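Local coordinates for centrosomal protein of 104 kDa (Homo sapiens, PDB 5LPH), which is required for building cilia and for the structural integrity of the ciliary tip, interacts with tubulin and is represented here by its TOG domain, at residues A[54-59]-A[97-102]; A[140-145]-A[180-185]; A[159-164]-A[200-205]. All coordinates share one frame; numbering follows the deposited sequence.

Contact 1: residues A[54-59]-A[97-102]; sequences EAYCKT and VRRAIK
Arg99 reaches across from helix 83-100 and lays its guanidinium flat on the ring of Tyr56, in the last turn of helix 49-56. Its CB already points toward the other segment, and CG sits between the backbone N and the carbonyl carbon (chi1 70°), which starts the chain off toward the tyrosine. CG leads on to CD, the first atom to reach the tyrosine: it lies 3.6 Å from Tyr56 CE1 and makes a CH-pi contact over the ring face. A bend at chi3 (-84°) then turns the end of the chain so that it runs along the ring instead of past it. NE comes over the middle of the ring, 3.5 Å above its plane. CZ follows over the same face, 3.6 Å from the ring centroid, in cation-pi geometry. The two terminal nitrogens settle over the CE2 side: NH1 is 3.3 Å from Tyr56 CE2, and NH2 is 3.5 Å from Tyr56 CD2. With the two planes only 10° apart this is a parallel stack, in which the spread-out positive charge rests on the pi cloud and no N-H points into the ring. At the guanidinium edge, near its plane, Ala55 O stands 4.2 Å from Arg99 NE. Tyr56 OH is taken up by a hydrogen bond with Glu39 OE2, which probably steadies the far end of the ring and places a carboxylate in the neighbourhood of the stack. The contact lies at the surface of the TOG domain, while on the same turns Ala100 touches Leu67 of helix 60-76 and Val97 packs on Leu115 and Leu116 of helix 106-126, carrying helix 83-100 into the helical array.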
loop_
_atom_site.group_PDB
_atom_site.type_symbol
_atom_site.label_atom_id
_atom_site.label_comp_id
_atom_site.label_asym_id
_atom_site.label_seq_id
_atom_site.Cartn_x
_atom_site.Cartn_y
_atom_site.Cartn_z
ATOM N N GLU A 54 11.802 16.421 16.951
ATOM C CA GLU A 54 10.837 15.571 17.665
ATOM C C GLU A 54 10.554 14.262 16.915
ATOM O O GLU A 54 10.649 13.172 17.490
ATOM C CB GLU A 54 9.498 16.286 17.845
ATOM C CG GLU A 54 9.334 17.162 19.068
ATOM C CD GLU A 54 7.863 17.474 19.301
ATOM O OE1 GLU A 54 7.299 18.240 18.491
ATOM O OE2 GLU A 54 7.268 16.931 20.265
ATOM N N ALA A 55 10.212 14.391 15.631
ATOM C CA ALA A 55 9.882 13.247 14.771
ATOM C C ALA A 55 11.020 12.249 14.593
ATOM O O ALA A 55 10.762 11.062 14.425
ATOM C CB ALA A 55 9.401 13.732 13.407
ATOM N N TYR A 56 12.262 12.729 14.629
ATOM C CA TYR A 56 13.457 11.885 14.448
ATOM C C TYR A 56 14.045 11.283 15.727
ATOM O O TYR A 56 14.891 10.389 15.644
ATOM C CB TYR A 56 14.569 12.681 13.747
ATOM C CG TYR A 56 14.551 12.573 12.238
ATOM C CD1 TYR A 56 13.648 13.313 11.478
ATOM C CD2 TYR A 56 15.450 11.751 11.570
ATOM C CE1 TYR A 56 13.630 13.224 10.098
ATOM C CE2 TYR A 56 15.441 11.655 10.183
ATOM C CZ TYR A 56 14.524 12.393 9.455
ATOM O OH TYR A 56 14.490 12.319 8.089
ATOM N N CYS A 57 13.633 11.763 16.897
ATOM C CA CYS A 57 14.337 11.415 18.138
ATOM C C CYS A 57 13.949 10.034 18.684
ATOM O O CYS A 57 12.997 9.400 18.215
ATOM C CB CYS A 57 14.125 12.498 19.193
ATOM S SG CYS A 57 12.544 12.431 20.030
ATOM N N LYS A 58 14.692 9.592 19.694
ATOM C CA LYS A 58 14.574 8.236 20.237
ATOM C C LYS A 58 13.447 8.046 21.260
ATOM O O LYS A 58 13.282 6.947 21.776
ATOM C CB LYS A 58 15.915 7.806 20.844
ATOM C CG LYS A 58 16.965 7.470 19.800
ATOM C CD LYS A 58 18.337 7.305 20.435
ATOM C CE LYS A 58 19.391 6.916 19.408
ATOM N NZ LYS A 58 20.747 6.917 20.020
ATOM N N THR A 59 12.681 9.099 21.550
ATOM C CA THR A 59 11.594 9.034 22.521
ATOM C C THR A 59 10.259 8.948 21.781
ATOM O O THR A 59 9.833 9.924 21.152
ATOM C CB THR A 59 11.631 10.276 23.445
ATOM O OG1 THR A 59 12.954 10.425 23.969
ATOM C CG2 THR A 59 10.655 10.147 24.602
ATOM N N VAL A 97 5.403 11.336 7.484
ATOM C CA VAL A 97 4.509 10.167 7.515
ATOM C C VAL A 97 5.217 8.921 6.989
ATOM O O VAL A 97 5.163 7.861 7.608
ATOM C CB VAL A 97 3.206 10.428 6.722
ATOM C CG1 VAL A 97 2.475 9.136 6.350
ATOM C CG2 VAL A 97 2.291 11.335 7.529
ATOM N N ARG A 98 5.904 9.071 5.864
ATOM C CA ARG A 98 6.639 7.972 5.233
ATOM C C ARG A 98 7.638 7.283 6.174
ATOM O O ARG A 98 7.747 6.062 6.178
ATOM C CB ARG A 98 7.358 8.491 3.983
ATOM C CG ARG A 98 8.073 7.447 3.149
ATOM C CD ARG A 98 8.781 8.103 1.980
ATOM N NE ARG A 98 9.813 7.237 1.411
ATOM C CZ ARG A 98 9.625 6.333 0.449
ATOM N NH1 ARG A 98 8.421 6.131 -0.091
ATOM N NH2 ARG A 98 10.658 5.618 0.013
ATOM N N ARG A 99 8.377 8.064 6.952
ATOM C CA ARG A 99 9.350 7.491 7.887
ATOM C C ARG A 99 8.652 6.901 9.129
ATOM O O ARG A 99 9.007 5.809 9.578
ATOM C CB ARG A 99 10.478 8.487 8.174
ATOM C CG ARG A 99 10.156 9.710 8.999
ATOM C CD ARG A 99 11.427 10.460 9.367
ATOM N NE ARG A 99 12.091 9.929 10.569
ATOM C CZ ARG A 99 13.204 9.181 10.604
ATOM N NH1 ARG A 99 13.863 8.825 9.499
ATOM N NH2 ARG A 99 13.678 8.789 11.787
ATOM N N ALA A 100 7.599 7.566 9.601
ATOM C CA ALA A 100 6.816 7.086 10.744
ATOM C C ALA A 100 6.012 5.800 10.483
ATOM O O ALA A 100 5.681 5.086 11.432
ATOM C CB ALA A 100 5.891 8.178 11.249
ATOM N N ILE A 101 5.707 5.500 9.219
ATOM C CA ILE A 101 5.119 4.203 8.855
ATOM C C ILE A 101 6.069 3.037 9.179
ATOM O O ILE A 101 5.608 1.930 9.453
ATOM C CB ILE A 101 4.650 4.179 7.375
ATOM C CG1 ILE A 101 3.398 5.051 7.218
ATOM C CG2 ILE A 101 4.313 2.768 6.913
ATOM C CD1 ILE A 101 3.081 5.445 5.788
ATOM N N LYS A 102 7.378 3.285 9.165
ATOM C CA LYS A 102 8.374 2.286 9.585
ATOM C C LYS A 102 8.701 2.294 11.097
ATOM O O LYS A 102 9.684 1.679 11.504
ATOM C CB LYS A 102 9.674 2.460 8.773
ATOM C CG LYS A 102 9.596 1.957 7.338
ATOM C CD LYS A 102 10.806 2.385 6.510
ATOM C CE LYS A 102 10.677 3.827 6.025
ATOM N NZ LYS A 102 11.751 4.231 5.070
#

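Contact 2: residues A[140-145]-A[180-185]; sequences RTIPVL and PSYLVQ
Tyr182 of helix 178-183 pushes its ring against Ile142 and Pro143, neighbours on helix 131-147. Its CG is anti to the carbonyl carbon (chi1 -69°), and this carries the ring across the gap between the helices. Both partners meet it obliquely and from the same side of the ring plane, but at different borders of the ring. Ile142 brings its CG2 methyl to the CD2-CE2 border, modelled so close that the exact spacing is doubtful. By the CE1 border the ring carbon of Pro143 comes in: CG lies 3.9 Å from Tyr182 CE1 and 4.1 Å from Tyr182 OH. The nearest backbone positions, Pro143 CA and Tyr182 CA, are 7.4 Å apart, and the tyrosine bridges this separation. Replacing Tyr182 by an alanine would probably open a gap between the two helices and leave Ile142 CG2 and Pro143 CG without their aromatic partner. Pro143 has no N-H to give to the preceding turn, and helix 131-147 is kinked here. Ile142 also reaches inward to Ile164 and Met167 of helix 154-169, joining this contact to the interior of the HEAT-repeat array. Across the two segments the chemistry is apolar, a methyl and a proline ring against aromatic carbon, which implies cohesion through shape and exclusion of water rather than through directional bonds.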
loop_
_atom_site.group_PDB
_atom_site.type_symbol
_atom_site.label_atom_id
_atom_site.label_comp_id
_atom_site.label_asym_id
_atom_site.label_seq_id
_atom_site.Cartn_x
_atom_site.Cartn_y
_atom_site.Cartn_z
ATOM N N ARG A 140 4.114 7.883 -2.316
ATOM C CA ARG A 140 5.176 7.940 -1.305
ATOM C C ARG A 140 4.937 7.063 -0.080
ATOM O O ARG A 140 5.900 6.751 0.617
ATOM C CB ARG A 140 5.403 9.387 -0.846
ATOM C CG ARG A 140 5.863 10.351 -1.934
ATOM C CD ARG A 140 7.177 9.934 -2.570
ATOM N NE ARG A 140 8.296 9.954 -1.628
ATOM C CZ ARG A 140 9.474 9.353 -1.817
ATOM N NH1 ARG A 140 9.721 8.630 -2.910
ATOM N NH2 ARG A 140 10.421 9.467 -0.894
ATOM N N THR A 141 3.683 6.677 0.188
ATOM C CA THR A 141 3.327 5.936 1.407
ATOM C C THR A 141 2.933 4.479 1.195
ATOM O O THR A 141 3.290 3.639 2.022
ATOM C CB THR A 141 2.194 6.628 2.183
ATOM O OG1 THR A 141 1.019 6.708 1.371
ATOM C CG2 THR A 141 2.620 8.020 2.611
ATOM N N ILE A 142 2.210 4.166 0.117
ATOM C CA ILE A 142 1.684 2.799 -0.059
ATOM C C ILE A 142 2.778 1.719 -0.144
ATOM O O ILE A 142 2.633 0.674 0.488
ATOM C CB ILE A 142 0.631 2.664 -1.221
ATOM C CG1 ILE A 142 0.023 1.257 -1.302
ATOM C CG2 ILE A 142 1.206 2.858 -2.614
ATOM C CD1 ILE A 142 -0.681 0.795 -0.063
ATOM N N PRO A 143 3.882 1.971 -0.887
ATOM C CA PRO A 143 4.936 0.943 -0.935
ATOM C C PRO A 143 5.582 0.653 0.428
ATOM O O PRO A 143 5.918 -0.493 0.721
ATOM C CB PRO A 143 5.971 1.537 -1.907
ATOM C CG PRO A 143 5.245 2.600 -2.654
ATOM C CD PRO A 143 4.284 3.163 -1.655
ATOM N N VAL A 144 5.729 1.688 1.247
ATOM C CA VAL A 144 6.304 1.542 2.581
ATOM C C VAL A 144 5.303 0.830 3.495
ATOM O O VAL A 144 5.683 0.013 4.336
ATOM C CB VAL A 144 6.694 2.910 3.180
ATOM C CG1 VAL A 144 7.325 2.732 4.549
ATOM C CG2 VAL A 144 7.668 3.631 2.254
ATOM N N LEU A 145 4.025 1.141 3.315
ATOM C CA LEU A 145 2.960 0.486 4.060
ATOM C C LEU A 145 2.827 -1.000 3.704
ATOM O O LEU A 145 2.537 -1.817 4.580
ATOM C CB LEU A 145 1.643 1.226 3.833
ATOM C CG LEU A 145 0.531 1.101 4.870
ATOM C CD1 LEU A 145 1.002 1.258 6.310
ATOM C CD2 LEU A 145 -0.524 2.144 4.569
ATOM N N PRO A 180 -4.088 -0.766 -7.073
ATOM C CA PRO A 180 -4.092 -2.055 -7.772
ATOM C C PRO A 180 -2.788 -2.391 -8.496
ATOM O O PRO A 180 -2.387 -3.549 -8.519
ATOM C CB PRO A 180 -5.251 -1.900 -8.754
ATOM C CG PRO A 180 -6.222 -1.063 -7.995
ATOM C CD PRO A 180 -5.368 -0.057 -7.267
ATOM N N SER A 181 -2.124 -1.383 -9.051
ATOM C CA SER A 181 -0.853 -1.577 -9.745
ATOM C C SER A 181 0.296 -2.051 -8.847
ATOM O O SER A 181 1.191 -2.742 -9.321
ATOM C CB SER A 181 -0.458 -0.295 -10.478
ATOM O OG SER A 181 0.810 -0.430 -11.084
ATOM N N TYR A 182 0.282 -1.670 -7.570
ATOM C CA TYR A 182 1.247 -2.196 -6.592
ATOM C C TYR A 182 0.950 -3.637 -6.212
ATOM O O TYR A 182 1.875 -4.414 -5.980
ATOM C CB TYR A 182 1.288 -1.346 -5.317
ATOM C CG TYR A 182 1.887 0.007 -5.547
ATOM C CD1 TYR A 182 3.238 0.146 -5.863
ATOM C CD2 TYR A 182 1.106 1.156 -5.474
ATOM C CE1 TYR A 182 3.793 1.394 -6.090
ATOM C CE2 TYR A 182 1.654 2.403 -5.706
ATOM C CZ TYR A 182 2.992 2.517 -6.007
ATOM O OH TYR A 182 3.508 3.765 -6.211
ATOM N N LEU A 183 -0.334 -3.985 -6.144
ATOM C CA LEU A 183 -0.759 -5.315 -5.704
ATOM C C LEU A 183 -0.550 -6.418 -6.740
ATOM O O LEU A 183 -0.517 -7.593 -6.374
ATOM C CB LEU A 183 -2.225 -5.288 -5.261
ATOM C CG LEU A 183 -2.555 -4.338 -4.105
ATOM C CD1 LEU A 183 -4.054 -4.264 -3.885
ATOM C CD2 LEU A 183 -1.850 -4.766 -2.825
ATOM N N VAL A 184 -0.407 -6.046 -8.016
ATOM C CA VAL A 184 -0.117 -7.018 -9.093
ATOM C C VAL A 184 1.372 -7.091 -9.479
ATOM O O VAL A 184 1.723 -7.783 -10.430
ATOM C CB VAL A 184 -0.987 -6.782 -10.363
ATOM C CG1 VAL A 184 -2.467 -6.848 -10.012
ATOM C CG2 VAL A 184 -0.658 -5.468 -11.070
ATOM N N GLN A 185 2.239 -6.390 -8.748
ATOM C CA GLN A 185 3.677 -6.441 -8.998
ATOM C C GLN A 185 4.166 -7.820 -8.564
ATOM O O GLN A 185 3.776 -8.296 -7.495
ATOM C CB GLN A 185 4.424 -5.334 -8.225
ATOM C CG GLN A 185 5.803 -5.024 -8.786
ATOM C CD GLN A 185 6.513 -3.904 -8.055
ATOM O OE1 GLN A 185 5.884 -2.964 -7.562
ATOM N NE2 GLN A 185 7.840 -3.991 -8.000
#

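Contact 3: residues A[159-164]-A[200-205]; sequences TAANFI and MGLLAR
The isobutyl group of Leu202 is set by a CG anti to the carbonyl carbon (chi1 -78°) and an extended chi2, which spread its two methyls toward Ala161 and Ile164. Ile164 answers with CG1 likewise anti to its carbonyl carbon (chi1 -66°) and the chain extended beyond it, which together bring CD1 up to the leucine. These residues join helix 154-169 to helix 193-210 in the TOG domain, an array of HEAT-type helices; segment 159-164 belongs to the first HEAT repeat, residues 141-179. The two short segments run in nearly the same direction, their axes 10.7 Å apart at closest approach and crossing at -30°. Ala161 and Leu202 mark the point where the backbones come nearest, with 6.9 Å between Ala161 CA and Leu202 CA, and the small alanine side chain lets the leucine in. Leu202 CD2 lies 4.0 Å from Ala161 CB and also touches the carbonyl oxygen of the same residue. Its other methyl, Leu202 CD1, rests 4.1 Å from Ile164 CD1, with the two side chains crossing at about a right angle. Ile164 in turn packs on Ile142, Leu145 and Leu146, and the buried patch thereby continues onto helix 131-147.

One turn beyond Leu202, Arg205 closes the outer border of the patch. Its chain folds back over its own helix, where one guanidinium face lies over Gly201 O, offset toward the rim and 3.3 Å from the plane. NE is hydrogen-bonded to Gln165 OE1, which ties the exposed arginine to helix 154-169 just past the segment. The edge of the same group faces the alanine methyl, with Arg205 NH2 4.1 Å from Ala161 CB.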
loop_
_atom_site.group_PDB
_atom_site.type_symbol
_atom_site.label_atom_id
_atom_site.label_comp_id
_atom_site.label_asym_id
_atom_site.label_seq_id
_atom_site.Cartn_x
_atom_site.Cartn_y
_atom_site.Cartn_z
ATOM N N THR A 159 -3.553 -4.272 10.546
ATOM C CA THR A 159 -3.759 -2.812 10.566
ATOM C C THR A 159 -3.263 -2.166 9.269
ATOM O O THR A 159 -3.946 -1.321 8.691
ATOM C CB THR A 159 -3.054 -2.148 11.773
ATOM O OG1 THR A 159 -3.500 -2.764 12.979
ATOM C CG2 THR A 159 -3.352 -0.649 11.847
ATOM N N ALA A 160 -2.072 -2.567 8.832
ATOM C CA ALA A 160 -1.492 -2.070 7.592
ATOM C C ALA A 160 -2.353 -2.442 6.379
ATOM O O ALA A 160 -2.672 -1.573 5.560
ATOM C CB ALA A 160 -0.081 -2.601 7.415
ATOM N N ALA A 161 -2.760 -3.709 6.299
ATOM C CA ALA A 161 -3.584 -4.193 5.186
ATOM C C ALA A 161 -4.955 -3.525 5.151
ATOM O O ALA A 161 -5.403 -3.081 4.090
ATOM C CB ALA A 161 -3.735 -5.706 5.235
ATOM N N ASN A 162 -5.617 -3.438 6.299
ATOM C CA ASN A 162 -6.908 -2.739 6.376
ATOM C C ASN A 162 -6.817 -1.272 5.929
ATOM O O ASN A 162 -7.726 -0.785 5.252
ATOM C CB ASN A 162 -7.505 -2.820 7.789
ATOM C CG ASN A 162 -8.079 -4.195 8.116
ATOM O OD1 ASN A 162 -8.329 -5.020 7.234
ATOM N ND2 ASN A 162 -8.317 -4.434 9.398
ATOM N N PHE A 163 -5.729 -0.577 6.287
ATOM C CA PHE A 163 -5.551 0.820 5.860
ATOM C C PHE A 163 -5.386 0.950 4.342
ATOM O O PHE A 163 -5.917 1.885 3.748
ATOM C CB PHE A 163 -4.368 1.502 6.561
ATOM C CG PHE A 163 -4.303 2.998 6.317
ATOM C CD1 PHE A 163 -5.034 3.889 7.102
ATOM C CD2 PHE A 163 -3.542 3.515 5.277
ATOM C CE1 PHE A 163 -4.984 5.260 6.861
ATOM C CE2 PHE A 163 -3.487 4.882 5.032
ATOM C CZ PHE A 163 -4.211 5.760 5.820
ATOM N N ILE A 164 -4.648 0.024 3.732
ATOM C CA ILE A 164 -4.440 0.010 2.277
ATOM C C ILE A 164 -5.779 -0.189 1.552
ATOM O O ILE A 164 -6.084 0.509 0.582
ATOM C CB ILE A 164 -3.421 -1.079 1.857
ATOM C CG1 ILE A 164 -2.031 -0.739 2.409
ATOM C CG2 ILE A 164 -3.357 -1.214 0.333
ATOM C CD1 ILE A 164 -0.979 -1.814 2.224
HETATM N N MSE A 200 -1.263 -11.164 -1.641
HETATM C CA MSE A 200 -2.283 -12.014 -2.258
HETATM C C MSE A 200 -3.645 -11.840 -1.654
HETATM O O MSE A 200 -4.642 -11.804 -2.375
HETATM C CB MSE A 200 -1.830 -13.458 -2.138
HETATM C CG MSE A 200 -0.926 -13.737 -3.290
HETATM SE SE MSE A 200 -0.121 -15.495 -3.039
HETATM C CE MSE A 200 -0.564 -16.062 -4.889
ATOM N N GLY A 201 -3.697 -11.741 -0.327
ATOM C CA GLY A 201 -4.934 -11.441 0.386
ATOM C C GLY A 201 -5.549 -10.117 -0.030
ATOM O O GLY A 201 -6.751 -10.040 -0.267
ATOM N N LEU A 202 -4.720 -9.080 -0.110
ATOM C CA LEU A 202 -5.166 -7.755 -0.559
ATOM C C LEU A 202 -5.636 -7.755 -2.012
ATOM O O LEU A 202 -6.634 -7.112 -2.334
ATOM C CB LEU A 202 -4.056 -6.712 -0.398
ATOM C CG LEU A 202 -3.838 -6.193 1.019
ATOM C CD1 LEU A 202 -2.475 -5.521 1.144
ATOM C CD2 LEU A 202 -4.948 -5.231 1.407
ATOM N N LEU A 203 -4.909 -8.471 -2.872
ATOM C CA LEU A 203 -5.274 -8.607 -4.275
ATOM C C LEU A 203 -6.655 -9.237 -4.412
ATOM O O LEU A 203 -7.535 -8.653 -5.043
ATOM C CB LEU A 203 -4.233 -9.439 -5.027
ATOM C CG LEU A 203 -4.491 -9.772 -6.501
ATOM C CD1 LEU A 203 -4.794 -8.531 -7.318
ATOM C CD2 LEU A 203 -3.279 -10.483 -7.072
ATOM N N ALA A 204 -6.850 -10.401 -3.794
ATOM C CA ALA A 204 -8.139 -11.095 -3.848
ATOM C C ALA A 204 -9.296 -10.248 -3.309
ATOM O O ALA A 204 -10.356 -10.188 -3.936
ATOM C CB ALA A 204 -8.073 -12.434 -3.124
ATOM N N ARG A 205 -9.097 -9.588 -2.170
ATOM C CA ARG A 205 -10.176 -8.792 -1.553
ATOM C C ARG A 205 -10.529 -7.545 -2.363
ATOM O O ARG A 205 -11.707 -7.240 -2.526
ATOM C CB ARG A 205 -9.855 -8.415 -0.095
ATOM C CG ARG A 205 -9.945 -9.583 0.885
ATOM C CD ARG A 205 -9.937 -9.129 2.345
ATOM N NE ARG A 205 -8.735 -8.369 2.708
ATOM C CZ ARG A 205 -7.534 -8.891 2.989
ATOM N NH1 ARG A 205 -7.311 -10.209 2.962
ATOM N NH2 ARG A 205 -6.530 -8.076 3.304
#

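In the fold
All three contacts lie in the helical TOG domain. Contact 1 comes first along the chain, closing before contact 2 opens; contacts 2 and 3 then alternate their segments. Contact 1 sits at the surface, its centre about 19 Å from that of the chain, against about 4 Å for contact 2; the two contact centres are about 21 Å apart. Segments 97-102 and 140-145 nevertheless touch, through Ile101 on Leu145 and a probable hydrogen bond from Arg98 NH1 to Arg140 O. Contacts 2 and 3, centres about 11 Å apart, use helices that follow each other in the chain and touch, Ile142 on Ile164 and Leu183 on Leu202, making packing continuous along the helical array.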